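Local coordinates for protein diguanylate cyclase (Vibrio cholerae serotype O1, PDB 6EIB) that catalyses the condensation of two GTP molecules into the second messenger cyclic di-GMP through its GGDEF-type domain, and takes part in biofilm formation, at residues 91-105 and 115-127. Numbering follows the deposited sequence.
Sequences VETAFHLAEQIRQRF and EHIYLCAGVSSLH. With ACT (acetate ion), chain P; SO4 (sulfate ion), chain E; EDO (1,2-ethanediol), chain K; SO4 (sulfate ion), chain F.
Residues 91-105 of helix 91-107 run along strand 119-125 on one face of the central sheet of the GGDEF domain, where Val91, Ala94, Ala98, Arg102 and Phe105 meet it and its lead-in. The axes run nearly antiparallel, at 163°, and approach to 7.9 Å, which small side chains allow: midway, Ala98 CB lies 4.2 Å from Ala121 CB. Val123 sets both branches on the helix, CG1 against both Val91 CG2 (3.7 Å) and Ala94 CB, CG2 against Ala98 CB and, obliquely, the Phe95 ring. Leu119 also forks: CD1 lies on CA and CB of Arg102, while CD2 packs against Ile101 CG2 and the Phe105 ring. That ring, swung away from its own backbone N (chi1 -171°), puts CE2 3.6 Å from Ile117 CG2, and Tyr118 O lies beside its edge, near its plane. No direct hydrogen bond joins the segments, but water 1 donates to Arg102 O (2.8 Å) and accepts from Leu119 N. At the other end a sulfate, probably from the crystallisation liquor, accepts hydrogen bonds from Val91 N and Ser125 OG (2.7 Å to O1). Arg102 grips Glu99 OE1 side-on through NE (2.6 Å) and NH2, its NH1 bonding Asn153. Ile117 and Leu119 also touch strand 31-38, which carries the probable magnesium ligands Asp37 and Ile38; such helix-on-sheet layering is typical of the alpha/beta core of GGDEF domains.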
ATOM      1  N   VAL A  91     -14.109   0.203  -2.173  1.00 27.99           N
ATOM      2  CA  VAL A  91     -12.954  -0.665  -2.457  1.00 26.77           C
ATOM      3  C   VAL A  91     -12.502  -0.562  -3.926  1.00 28.61           C
ATOM      4  O   VAL A  91     -11.299  -0.575  -4.180  1.00 29.45           O
ATOM      5  CB  VAL A  91     -13.243  -2.145  -2.053  1.00 22.91           C
ATOM      6  CG1 VAL A  91     -14.290  -2.798  -2.958  1.00 23.47           C
ATOM      7  CG2 VAL A  91     -11.940  -2.978  -1.981  1.00 22.98           C
ATOM      8  N   GLU A  92     -13.429  -0.434  -4.876  1.00 32.01           N
ATOM      9  CA  GLU A  92     -13.071  -0.293  -6.305  1.00 35.19           C
ATOM     10  C   GLU A  92     -12.249   0.929  -6.610  1.00 33.16           C
ATOM     11  O   GLU A  92     -11.349   0.873  -7.445  1.00 33.46           O
ATOM     12  CB  GLU A  92     -14.308  -0.265  -7.214  1.00 40.81           C
ATOM     13  CG  GLU A  92     -14.908  -1.634  -7.579  1.00 46.15           C
ATOM     14  CD  GLU A  92     -15.878  -2.213  -6.539  1.00 50.80           C
ATOM     15  OE1 GLU A  92     -16.129  -1.569  -5.511  1.00 51.64           O
ATOM     16  OE2 GLU A  92     -16.429  -3.312  -6.770  1.00 53.08           O
ATOM     17  N   THR A  93     -12.565   2.036  -5.956  1.00 32.44           N
ATOM     18  CA  THR A  93     -11.790   3.256  -6.127  1.00 31.65           C
ATOM     19  C   THR A  93     -10.372   2.988  -5.628  1.00 29.16           C
ATOM     20  O   THR A  93      -9.395   3.267  -6.330  1.00 29.09           O
ATOM     21  CB  THR A  93     -12.426   4.417  -5.361  1.00 32.10           C
ATOM     22  OG1 THR A  93     -13.777   4.592  -5.811  1.00 32.50           O
ATOM     23  CG2 THR A  93     -11.636   5.708  -5.578  1.00 33.09           C
ATOM     24  N   ALA A  94     -10.261   2.341  -4.467  1.00 25.64           N
ATOM     25  CA  ALA A  94      -8.950   2.001  -3.920  1.00 23.68           C
ATOM     26  C   ALA A  94      -8.180   1.074  -4.867  1.00 23.69           C
ATOM     27  O   ALA A  94      -6.979   1.224  -5.028  1.00 23.55           O
ATOM     28  CB  ALA A  94      -9.096   1.336  -2.535  1.00 21.88           C
ATOM     29  N   PHE A  95      -8.871   0.124  -5.482  1.00 23.93           N
ATOM     30  CA  PHE A  95      -8.234  -0.790  -6.399  1.00 26.35           C
ATOM     31  C   PHE A  95      -7.654  -0.007  -7.585  1.00 28.66           C
ATOM     32  O   PHE A  95      -6.492  -0.194  -7.972  1.00 26.72           O
ATOM     33  CB  PHE A  95      -9.228  -1.838  -6.880  1.00 28.64           C
ATOM     34  CG  PHE A  95      -8.632  -2.831  -7.831  1.00 29.66           C
ATOM     35  CD1 PHE A  95      -7.837  -3.883  -7.366  1.00 29.28           C
ATOM     36  CD2 PHE A  95      -8.843  -2.706  -9.191  1.00 31.79           C
ATOM     37  CE1 PHE A  95      -7.270  -4.795  -8.268  1.00 30.31           C
ATOM     38  CE2 PHE A  95      -8.285  -3.618 -10.099  1.00 32.05           C
ATOM     39  CZ  PHE A  95      -7.497  -4.655  -9.634  1.00 31.21           C
ATOM     40  N   HIS A  96      -8.461   0.899  -8.125  1.00 29.09           N
ATOM     41  CA  HIS A  96      -7.995   1.703  -9.233  1.00 32.55           C
ATOM     42  C   HIS A  96      -6.773   2.533  -8.842  1.00 30.35           C
ATOM     43  O   HIS A  96      -5.801   2.594  -9.587  1.00 30.94           O
ATOM     44  CB  HIS A  96      -9.102   2.621  -9.723  1.00 38.06           C
ATOM     45  CG  HIS A  96     -10.222   1.901 -10.399  1.00 43.83           C
ATOM     46  ND1 HIS A  96     -10.024   0.757 -11.145  1.00 46.49           N
ATOM     47  CD2 HIS A  96     -11.545   2.186 -10.489  1.00 47.16           C
ATOM     48  CE1 HIS A  96     -11.182   0.355 -11.644  1.00 48.69           C
ATOM     49  NE2 HIS A  96     -12.120   1.208 -11.266  1.00 49.12           N
ATOM     50  N   LEU A  97      -6.795   3.129  -7.657  1.00 27.98           N
ATOM     51  CA  LEU A  97      -5.638   3.862  -7.175  1.00 27.30           C
ATOM     52  C   LEU A  97      -4.433   2.947  -7.039  1.00 26.57           C
ATOM     53  O   LEU A  97      -3.299   3.301  -7.410  1.00 26.44           O
ATOM     54  CB  LEU A  97      -5.938   4.513  -5.837  1.00 28.00           C
ATOM     55  CG  LEU A  97      -7.019   5.587  -5.930  1.00 32.17           C
ATOM     56  CD1 LEU A  97      -7.379   6.048  -4.525  1.00 31.91           C
ATOM     57  CD2 LEU A  97      -6.585   6.764  -6.850  1.00 30.22           C
ATOM     58  N   ALA A  98      -4.684   1.751  -6.529  1.00 24.25           N
ATOM     59  CA  ALA A  98      -3.576   0.828  -6.344  1.00 22.55           C
ATOM     60  C   ALA A  98      -2.932   0.495  -7.676  1.00 22.68           C
ATOM     61  O   ALA A  98      -1.698   0.448  -7.765  1.00 22.05           O
ATOM     62  CB  ALA A  98      -4.046  -0.418  -5.641  1.00 22.35           C
ATOM     63  N   GLU A  99      -3.751   0.274  -8.709  1.00 25.33           N
ATOM     64  CA  GLU A  99      -3.235  -0.054 -10.030  1.00 28.99           C
ATOM     65  C   GLU A  99      -2.398   1.074 -10.630  1.00 30.68           C
ATOM     66  O   GLU A  99      -1.390   0.808 -11.316  1.00 30.62           O
ATOM     67  CB  GLU A  99      -4.373  -0.397 -11.003  1.00 32.80           C
ATOM     68  CG  GLU A  99      -4.978  -1.793 -10.874  1.00 35.46           C
ATOM     69  CD  GLU A  99      -4.033  -2.925 -11.327  1.00 39.52           C
ATOM     70  OE1 GLU A  99      -2.888  -2.673 -11.760  1.00 41.47           O
ATOM     71  OE2 GLU A  99      -4.459  -4.089 -11.293  1.00 41.34           O
ATOM     72  N   GLN A 100      -2.846   2.315 -10.420  1.00 29.56           N
ATOM     73  CA  GLN A 100      -2.111   3.489 -10.894  1.00 32.02           C
ATOM     74  C   GLN A 100      -0.750   3.581 -10.192  1.00 29.92           C
ATOM     75  O   GLN A 100       0.257   3.906 -10.817  1.00 29.49           O
ATOM     76  CB  GLN A 100      -2.920   4.769 -10.660  1.00 35.49           C
ATOM     77  CG  GLN A 100      -4.153   4.901 -11.541  1.00 39.84           C
ATOM     78  CD  GLN A 100      -4.861   6.224 -11.341  1.00 43.94           C
ATOM     79  OE1 GLN A 100      -4.880   6.765 -10.238  1.00 44.31           O
ATOM     80  NE2 GLN A 100      -5.442   6.760 -12.413  1.00 47.98           N
ATOM     81  N   ILE A 101      -0.728   3.339  -8.883  1.00 26.80           N
ATOM     82  CA  ILE A 101       0.536   3.335  -8.170  1.00 24.86           C
ATOM     83  C   ILE A 101       1.465   2.231  -8.728  1.00 24.34           C
ATOM     84  O   ILE A 101       2.655   2.483  -8.938  1.00 25.08           O
ATOM     85  CB  ILE A 101       0.317   3.114  -6.652  1.00 29.68           C
ATOM     86  CG1 ILE A 101      -0.411   4.306  -6.039  1.00 29.43           C
ATOM     87  CG2 ILE A 101       1.655   2.846  -5.884  1.00 21.88           C
ATOM     88  CD1 ILE A 101      -1.107   3.948  -4.752  1.00 26.95           C
ATOM     89  N   ARG A 102       0.922   1.022  -8.940  1.00 22.69           N
ATOM     90  CA  ARG A 102       1.698  -0.110  -9.472  1.00 22.77           C
ATOM     91  C   ARG A 102       2.326   0.274 -10.808  1.00 25.48           C
ATOM     92  O   ARG A 102       3.517   0.031 -11.052  1.00 26.26           O
ATOM     93  CB  ARG A 102       0.812  -1.355  -9.647  1.00 23.16           C
ATOM     94  CG  ARG A 102       1.563  -2.568 -10.194  1.00 24.18           C
ATOM     95  CD  ARG A 102       0.653  -3.704 -10.669  1.00 26.25           C
ATOM     96  NE  ARG A 102      -0.340  -3.295 -11.653  1.00 30.02           N
ATOM     97  CZ  ARG A 102      -0.066  -2.981 -12.916  1.00 31.65           C
ATOM     98  NH1 ARG A 102       1.186  -2.996 -13.366  1.00 30.26           N
ATOM     99  NH2 ARG A 102      -1.048  -2.631 -13.723  1.00 34.57           N
ATOM    100  N   GLN A 103       1.495   0.856 -11.674  1.00 25.70           N
ATOM    101  CA  GLN A 103       1.925   1.217 -13.028  1.00 29.35           C
ATOM    102  C   GLN A 103       2.949   2.315 -13.062  1.00 29.54           C
ATOM    103  O   GLN A 103       3.925   2.224 -13.800  1.00 29.57           O
ATOM    104  CB  GLN A 103       0.745   1.630 -13.867  1.00 34.40           C
ATOM    105  CG  GLN A 103      -0.058   0.479 -14.421  1.00 39.89           C
ATOM    106  CD  GLN A 103      -1.433   0.929 -14.885  1.00 45.67           C
ATOM    107  OE1 GLN A 103      -1.943   1.967 -14.437  1.00 48.11           O
ATOM    108  NE2 GLN A 103      -2.004   0.203 -15.853  1.00 47.68           N
ATOM    109  N   ARG A 104       2.718   3.383 -12.303  1.00 29.13           N
ATOM    110  CA  ARG A 104       3.677   4.485 -12.323  1.00 30.81           C
ATOM    111  C   ARG A 104       4.997   4.118 -11.660  1.00 27.97           C
ATOM    112  O   ARG A 104       6.063   4.624 -12.044  1.00 27.67           O
ATOM    113  CB  ARG A 104       3.065   5.746 -11.696  1.00 35.51           C
ATOM    114  CG  ARG A 104       2.072   6.399 -12.646  1.00 42.13           C
ATOM    115  CD  ARG A 104       1.781   7.837 -12.266  1.00 47.46           C
ATOM    116  NE  ARG A 104       3.005   8.631 -12.139  1.00 48.37           N
ATOM    117  CZ  ARG A 104       3.042   9.773 -11.461  1.00 48.74           C
ATOM    118  NH1 ARG A 104       1.936  10.218 -10.884  1.00 48.98           N
ATOM    119  NH2 ARG A 104       4.174  10.447 -11.329  1.00 49.53           N
ATOM    120  N   PHE A 105       4.950   3.213 -10.683  1.00 24.85           N
ATOM    121  CA  PHE A 105       6.171   2.748 -10.098  1.00 23.27           C
ATOM    122  C   PHE A 105       6.966   1.941 -11.132  1.00 25.33           C
ATOM    123  O   PHE A 105       8.183   2.114 -11.273  1.00 28.62           O
ATOM    124  CB  PHE A 105       5.845   1.917  -8.846  1.00 21.11           C
ATOM    125  CG  PHE A 105       7.039   1.560  -8.016  1.00 21.20           C
ATOM    126  CD1 PHE A 105       7.673   2.517  -7.234  1.00 21.97           C
ATOM    127  CD2 PHE A 105       7.488   0.248  -7.965  1.00 22.51           C
ATOM    128  CE1 PHE A 105       8.758   2.172  -6.428  1.00 22.90           C
ATOM    129  CE2 PHE A 105       8.580  -0.109  -7.163  1.00 22.28           C
ATOM    130  CZ  PHE A 105       9.212   0.846  -6.403  1.00 22.68           C
ATOM    131  N   GLU A 115      17.110   1.382 -13.990  1.00 33.81           N
ATOM    132  CA  GLU A 115      16.594   0.124 -13.475  1.00 33.45           C
ATOM    133  C   GLU A 115      15.093   0.228 -13.260  1.00 32.87           C
ATOM    134  O   GLU A 115      14.604   1.255 -12.766  1.00 33.12           O
ATOM    135  CB  GLU A 115      17.295  -0.210 -12.164  1.00 35.44           C
ATOM    136  CG  GLU A 115      16.871  -1.514 -11.520  1.00 37.35           C
ATOM    137  CD  GLU A 115      17.604  -2.714 -12.103  1.00 40.97           C
ATOM    138  OE1 GLU A 115      18.423  -2.523 -13.032  1.00 42.27           O
ATOM    139  OE2 GLU A 115      17.377  -3.841 -11.594  1.00 43.28           O
ATOM    140  N   HIS A 116      14.343  -0.810 -13.642  1.00 30.55           N
ATOM    141  CA  HIS A 116      12.911  -0.777 -13.367  1.00 29.19           C
ATOM    142  C   HIS A 116      12.579  -1.670 -12.175  1.00 26.91           C
ATOM    143  O   HIS A 116      13.132  -2.767 -12.015  1.00 26.45           O
ATOM    144  CB  HIS A 116      12.088  -1.165 -14.601  1.00 28.71           C
ATOM    145  CG  HIS A 116      12.055  -0.086 -15.644  1.00 28.69           C
ATOM    146  ND1 HIS A 116      11.105   0.915 -15.650  1.00 28.33           N
ATOM    147  CD2 HIS A 116      12.874   0.162 -16.687  1.00 31.87           C
ATOM    148  CE1 HIS A 116      11.336   1.729 -16.664  1.00 31.56           C
ATOM    149  NE2 HIS A 116      12.404   1.301 -17.314  1.00 31.93           N
ATOM    150  N   ILE A 117      11.767  -1.129 -11.279  1.00 24.70           N
ATOM    151  CA  ILE A 117      11.381  -1.815 -10.053  1.00 24.32           C
ATOM    152  C   ILE A 117       9.857  -1.929 -10.024  1.00 23.96           C
ATOM    153  O   ILE A 117       9.159  -1.025 -10.498  1.00 23.39           O
ATOM    154  CB  ILE A 117      11.909  -1.061  -8.806  1.00 23.79           C
ATOM    155  CG1 ILE A 117      13.389  -0.743  -8.982  1.00 26.58           C
ATOM    156  CG2 ILE A 117      11.712  -1.864  -7.501  1.00 21.95           C
ATOM    157  CD1 ILE A 117      13.977   0.076  -7.828  1.00 28.29           C
ATOM    158  N   TYR A 118       9.345  -3.008  -9.434  1.00 21.55           N
ATOM    159  CA  TYR A 118       7.923  -3.327  -9.492  1.00 20.39           C
ATOM    160  C   TYR A 118       7.366  -3.570  -8.077  1.00 20.06           C
ATOM    161  O   TYR A 118       8.125  -3.794  -7.128  1.00 20.15           O
ATOM    162  CB  TYR A 118       7.696  -4.574 -10.395  1.00 23.06           C
ATOM    163  CG  TYR A 118       8.294  -4.436 -11.783  1.00 23.95           C
ATOM    164  CD1 TYR A 118       7.555  -3.864 -12.814  1.00 23.94           C
ATOM    165  CD2 TYR A 118       9.608  -4.830 -12.060  1.00 24.50           C
ATOM    166  CE1 TYR A 118       8.095  -3.706 -14.092  1.00 25.63           C
ATOM    167  CE2 TYR A 118      10.169  -4.642 -13.365  1.00 24.65           C
ATOM    168  CZ  TYR A 118       9.391  -4.091 -14.350  1.00 25.13           C
ATOM    169  OH  TYR A 118       9.869  -3.893 -15.635  1.00 28.71           O
ATOM    170  N   LEU A 119       6.046  -3.550  -7.944  1.00 19.53           N
ATOM    171  CA  LEU A 119       5.428  -3.809  -6.653  1.00 19.64           C
ATOM    172  C   LEU A 119       4.190  -4.653  -6.875  1.00 20.94           C
ATOM    173  O   LEU A 119       3.736  -4.773  -8.011  1.00 22.99           O
ATOM    174  CB  LEU A 119       5.098  -2.470  -5.937  1.00 18.98           C
ATOM    175  CG  LEU A 119       4.103  -1.475  -6.553  1.00 20.06           C
ATOM    176  CD1 LEU A 119       2.647  -1.859  -6.254  1.00 19.58           C
ATOM    177  CD2 LEU A 119       4.401  -0.067  -6.034  1.00 19.34           C
ATOM    178  N   CYS A 120       3.658  -5.265  -5.818  1.00 20.78           N
ATOM    179  CA  CYS A 120       2.353  -5.922  -5.905  1.00 19.09           C
ATOM    180  C   CYS A 120       1.481  -5.247  -4.879  1.00 18.47           C
ATOM    181  O   CYS A 120       2.006  -4.652  -3.950  1.00 18.27           O
ATOM    182  CB  CYS A 120       2.419  -7.422  -5.606  1.00 17.18           C
ATOM    183  SG  CYS A 120       3.244  -8.349  -6.947  1.00 23.85           S
ATOM    184  N   ALA A 121       0.168  -5.376  -5.023  1.00 18.85           N
ATOM    185  CA  ALA A 121      -0.731  -4.726  -4.081  1.00 18.95           C
ATOM    186  C   ALA A 121      -1.922  -5.610  -3.850  1.00 20.76           C
ATOM    187  O   ALA A 121      -2.370  -6.323  -4.766  1.00 22.44           O
ATOM    188  CB  ALA A 121      -1.189  -3.314  -4.617  1.00 17.08           C
ATOM    189  N   GLY A 122      -2.425  -5.597  -2.618  1.00 19.61           N
ATOM    190  CA  GLY A 122      -3.667  -6.287  -2.338  1.00 18.98           C
ATOM    191  C   GLY A 122      -4.609  -5.227  -1.764  1.00 18.22           C
ATOM    192  O   GLY A 122      -4.162  -4.338  -1.025  1.00 17.57           O
ATOM    193  N   VAL A 123      -5.893  -5.338  -2.066  1.00 18.67           N
ATOM    194  CA  VAL A 123      -6.881  -4.325  -1.645  1.00 19.39           C
ATOM    195  C   VAL A 123      -8.110  -4.905  -0.944  1.00 19.62           C
ATOM    196  O   VAL A 123      -8.691  -5.899  -1.383  1.00 21.28           O
ATOM    197  CB  VAL A 123      -7.392  -3.537  -2.852  1.00 19.15           C
ATOM    198  CG1 VAL A 123      -8.267  -2.379  -2.393  1.00 19.54           C
ATOM    199  CG2 VAL A 123      -6.221  -3.060  -3.711  1.00 18.73           C
ATOM    200  N   SER A 124      -8.542  -4.283   0.148  1.00 18.73           N
ATOM    201  CA  SER A 124      -9.805  -4.687   0.701  1.00 19.34           C
ATOM    202  C   SER A 124     -10.412  -3.472   1.344  1.00 20.23           C
ATOM    203  O   SER A 124      -9.888  -2.356   1.221  1.00 21.32           O
ATOM    204  CB  SER A 124      -9.641  -5.823   1.739  1.00 19.74           C
ATOM    205  OG  SER A 124     -10.908  -6.434   2.037  1.00 20.77           O
ATOM    206  N   SER A 125     -11.503  -3.697   2.057  1.00 20.33           N
ATOM    207  CA  SER A 125     -12.149  -2.607   2.762  1.00 19.48           C
ATOM    208  C   SER A 125     -12.967  -3.115   3.946  1.00 21.45           C
ATOM    209  O   SER A 125     -13.214  -4.313   4.075  1.00 22.76           O
ATOM    210  CB  SER A 125     -13.032  -1.817   1.809  1.00 19.36           C
ATOM    211  OG  SER A 125     -14.130  -2.598   1.401  1.00 20.19           O
ATOM    212  N   LEU A 126     -13.438  -2.189   4.784  1.00 23.24           N
ATOM    213  CA  LEU A 126     -14.243  -2.561   5.952  1.00 23.44           C
ATOM    214  C   LEU A 126     -15.466  -3.371   5.516  1.00 23.95           C
ATOM    215  O   LEU A 126     -16.149  -2.989   4.560  1.00 24.07           O
ATOM    216  CB  LEU A 126     -14.702  -1.298   6.697  1.00 25.14           C
ATOM    217  CG  LEU A 126     -15.681  -1.406   7.875  1.00 27.17           C
ATOM    218  CD1 LEU A 126     -15.020  -2.023   9.050  1.00 26.18           C
ATOM    219  CD2 LEU A 126     -16.282  -0.033   8.215  1.00 30.09           C
ATOM    220  N   HIS A 127     -15.706  -4.513   6.176  1.00 22.87           N
ATOM    221  CA  HIS A 127     -16.923  -5.315   5.971  1.00 24.29           C
ATOM    222  C   HIS A 127     -17.789  -5.247   7.256  1.00 30.02           C
ATOM    223  O   HIS A 127     -17.278  -4.967   8.345  1.00 28.88           O
ATOM    224  CB  HIS A 127     -16.608  -6.787   5.638  1.00 25.40           C
ATOM    225  CG  HIS A 127     -15.946  -6.996   4.307  1.00 26.71           C
ATOM    226  ND1 HIS A 127     -15.683  -8.255   3.805  1.00 25.98           N
ATOM    227  CD2 HIS A 127     -15.476  -6.119   3.387  1.00 26.98           C
ATOM    228  CE1 HIS A 127     -15.112  -8.143   2.619  1.00 26.74           C
ATOM    229  NE2 HIS A 127     -14.963  -6.860   2.345  1.00 26.56           N
TER
HETATM  230  C   ACT P 212       0.393  -2.406 -17.244  1.00 67.41           C
HETATM  231  O   ACT P 212       0.734  -3.367 -17.968  1.00 67.63           O
HETATM  232  OXT ACT P 212      -0.611  -2.595 -16.525  1.00 67.08           O
HETATM  233  CH3 ACT P 212       1.133  -1.100 -17.248  1.00 67.47           C
HETATM  234  S   SO4 E 201     -17.217  -0.703  -0.004  1.00 35.05           S
HETATM  235  O1  SO4 E 201     -16.087  -0.829   0.913  1.00 36.66           O
HETATM  236  O2  SO4 E 201     -16.761  -0.090  -1.241  1.00 35.34           O
HETATM  237  O3  SO4 E 201     -17.794  -2.009  -0.284  1.00 32.57           O
HETATM  238  O4  SO4 E 201     -18.232   0.198   0.589  1.00 37.46           O
HETATM  239  C1  EDO K 207      14.955  -6.680 -11.337  1.00 49.26           C
HETATM  240  O1  EDO K 207      13.725  -7.066 -11.975  1.00 49.30           O
HETATM  241  C2  EDO K 207      14.639  -5.934 -10.043  1.00 49.34           C
HETATM  242  O2  EDO K 207      13.729  -4.839 -10.275  1.00 48.37           O
HETATM  243  S   SO4 F 202       7.670  10.115 -12.756  1.00 47.09           S
HETATM  244  O1  SO4 F 202       8.961  10.576 -12.253  1.00 46.25           O
HETATM  245  O2  SO4 F 202       7.305  10.825 -13.976  1.00 47.92           O
HETATM  246  O3  SO4 F 202       7.703   8.706 -13.137  1.00 47.34           O
HETATM  247  O4  SO4 F 202       6.693  10.373 -11.696  1.00 47.99           O
HETATM  248  O   HOH W   1       4.821  -2.358 -10.548  1.00 21.64           O
HETATM  249  O   HOH W   2      10.726   1.042 -12.199  1.00 34.36           O